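Local coordinates for 3-oxosteroid 1-dehydrogenase (PDB 7P18), which probably catalyses the FAD-dependent 1,2-dehydrogenation of 3-oxosteroids to 3-oxo-Delta(1)-steroids, passing the electrons to an acceptor, at residues L29-L34 / A262-V267. Residues are numbered along the deposited sequence; the frame is centred on the assembly and turned at random.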
loop_
_atom_site.group_PDB
_atom_site.type_symbol
_atom_site.label_atom_id
_atom_site.label_comp_id
_atom_site.label_asym_id
_atom_site.label_seq_id
_atom_site.Cartn_x
_atom_site.Cartn_y
_atom_site.Cartn_z
ATOM N N LEU A 29 25.597 -8.123 -7.994
ATOM C CA LEU A 29 26.513 -8.973 -7.189
ATOM C C LEU A 29 27.059 -10.134 -8.031
ATOM O O LEU A 29 27.742 -10.979 -7.459
ATOM C CB LEU A 29 25.764 -9.487 -5.956
ATOM C CG LEU A 29 25.364 -8.417 -4.928
ATOM C CD1 LEU A 29 24.544 -9.040 -3.788
ATOM C CD2 LEU A 29 26.603 -7.696 -4.375
ATOM N N GLY A 30 26.761 -10.169 -9.333
ATOM C CA GLY A 30 27.403 -11.074 -10.308
ATOM C C GLY A 30 26.587 -12.325 -10.574
ATOM O O GLY A 30 27.149 -13.257 -11.152
ATOM N N LEU A 31 25.309 -12.372 -10.168
ATOM C CA LEU A 31 24.447 -13.554 -10.400
ATOM C C LEU A 31 23.618 -13.330 -11.664
ATOM O O LEU A 31 23.142 -12.179 -11.880
ATOM C CB LEU A 31 23.502 -13.777 -9.206
ATOM C CG LEU A 31 24.194 -13.967 -7.857
ATOM C CD1 LEU A 31 23.270 -13.599 -6.698
ATOM C CD2 LEU A 31 24.700 -15.395 -7.722
ATOM N N SER A 32 23.387 -14.416 -12.403
ATOM C CA SER A 32 22.436 -14.477 -13.539
ATOM C C SER A 32 21.014 -14.559 -12.959
ATOM O O SER A 32 20.762 -15.400 -12.067
ATOM C CB SER A 32 22.756 -15.622 -14.503
ATOM O OG SER A 32 22.470 -16.897 -13.949
ATOM N N VAL A 33 20.136 -13.692 -13.451
ATOM C CA VAL A 33 18.755 -13.531 -12.917
ATOM C C VAL A 33 17.728 -13.699 -14.042
ATOM O O VAL A 33 17.948 -13.139 -15.130
ATOM C CB VAL A 33 18.602 -12.183 -12.197
ATOM C CG1 VAL A 33 17.236 -12.043 -11.558
ATOM C CG2 VAL A 33 19.677 -12.014 -11.128
ATOM N N LEU A 34 16.631 -14.391 -13.736
ATOM C CA LEU A 34 15.365 -14.308 -14.511
ATOM C C LEU A 34 14.232 -13.848 -13.588
ATOM O O LEU A 34 14.114 -14.394 -12.467
ATOM C CB LEU A 34 15.051 -15.688 -15.078
ATOM C CG LEU A 34 13.679 -15.834 -15.738
ATOM C CD1 LEU A 34 13.576 -15.002 -16.983
ATOM C CD2 LEU A 34 13.354 -17.297 -16.026
ATOM N N ALA A 262 17.195 -23.057 -10.907
ATOM C CA ALA A 262 17.874 -21.985 -10.147
ATOM C C ALA A 262 19.060 -22.614 -9.421
ATOM O O ALA A 262 18.817 -23.376 -8.496
ATOM C CB ALA A 262 16.917 -21.334 -9.159
ATOM N N ARG A 263 20.275 -22.322 -9.863
ATOM C CA ARG A 263 21.505 -22.892 -9.249
ATOM C C ARG A 263 21.636 -22.432 -7.789
ATOM O O ARG A 263 22.090 -23.234 -6.966
ATOM C CB ARG A 263 22.756 -22.441 -9.994
ATOM C CG ARG A 263 22.765 -22.811 -11.468
ATOM C CD ARG A 263 24.164 -22.728 -12.025
ATOM N NE ARG A 263 24.186 -22.792 -13.482
ATOM C CZ ARG A 263 24.116 -21.749 -14.298
ATOM N NH1 ARG A 263 23.961 -20.518 -13.835
ATOM N NH2 ARG A 263 24.166 -21.951 -15.602
ATOM N N ARG A 264 21.276 -21.177 -7.492
ATOM C CA ARG A 264 21.614 -20.507 -6.204
ATOM C C ARG A 264 20.348 -20.218 -5.389
ATOM O O ARG A 264 20.389 -20.412 -4.163
ATOM C CB ARG A 264 22.458 -19.269 -6.487
ATOM C CG ARG A 264 23.741 -19.586 -7.246
ATOM C CD ARG A 264 24.748 -20.226 -6.319
ATOM N NE ARG A 264 25.296 -19.201 -5.447
ATOM C CZ ARG A 264 26.218 -18.309 -5.812
ATOM N NH1 ARG A 264 26.715 -18.314 -7.044
ATOM N NH2 ARG A 264 26.639 -17.404 -4.934
ATOM N N GLY A 265 19.252 -19.780 -6.016
ATOM C CA GLY A 265 18.051 -19.506 -5.212
ATOM C C GLY A 265 16.845 -19.089 -6.016
ATOM O O GLY A 265 16.994 -18.558 -7.119
ATOM N N VAL A 266 15.690 -19.349 -5.424
ATOM C CA VAL A 266 14.359 -18.898 -5.899
ATOM C C VAL A 266 13.862 -17.880 -4.886
ATOM O O VAL A 266 13.766 -18.249 -3.703
ATOM C CB VAL A 266 13.381 -20.076 -6.010
ATOM C CG1 VAL A 266 11.949 -19.618 -6.251
ATOM C CG2 VAL A 266 13.850 -21.066 -7.079
ATOM N N VAL A 267 13.519 -16.690 -5.364
ATOM C CA VAL A 267 12.946 -15.620 -4.509
ATOM C C VAL A 267 11.453 -15.515 -4.825
ATOM O O VAL A 267 11.124 -15.135 -5.972
ATOM C CB VAL A 267 13.656 -14.284 -4.725
ATOM C CG1 VAL A 267 13.077 -13.198 -3.821
ATOM C CG2 VAL A 267 15.154 -14.435 -4.531
HETATM O O HOH W 1 23.692 -18.714 -15.599
#
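Arg263, at the corner where the chain leaves strand 256-262, meets Ser32 mostly through a water. Its chain runs extended from CG to NE and brings NH1 to 3.9 Å from Ser32 OG. The water lies in the plane of the guanidinium, at its edge, where it accepts from Arg263 NH1 at 2.5 Å, and it is also hydrogen-bonded to Ser32 OG at 2.7 Å. Both residues turn to Asp9 as well: Arg263 NH1 makes a salt bridge to its OD1, and Ser32 OG is hydrogen-bonded to its backbone N. Asp9, between strands 7-8 and 10-13, is therefore a shared partner of the two polar ends. Next along, Arg264 bends at chi2 (-75°) and chi3 (-74°), so that its side chain and that of Leu31 cross at about a right angle. Leu31 CD2 sits over one face of the guanidinium, displaced toward the rim, with Arg264 NH1 3.6 Å away and CZ at 3.8 Å. NH2 of Arg264 donates to the carbonyl of Ile557 in helix 543-559, a bond that probably helps hold the group in this orientation over the leucine. Beyond this corner the chain runs on as strand 265-268, separated from strand 33-36 by strand 10-13. The contact therefore joins the segments leading into two non-adjacent strands in the parallel sheet of a Rossmann-type FAD-binding fold, beside a Schellman motif at Gly30 that ends helix 17-28.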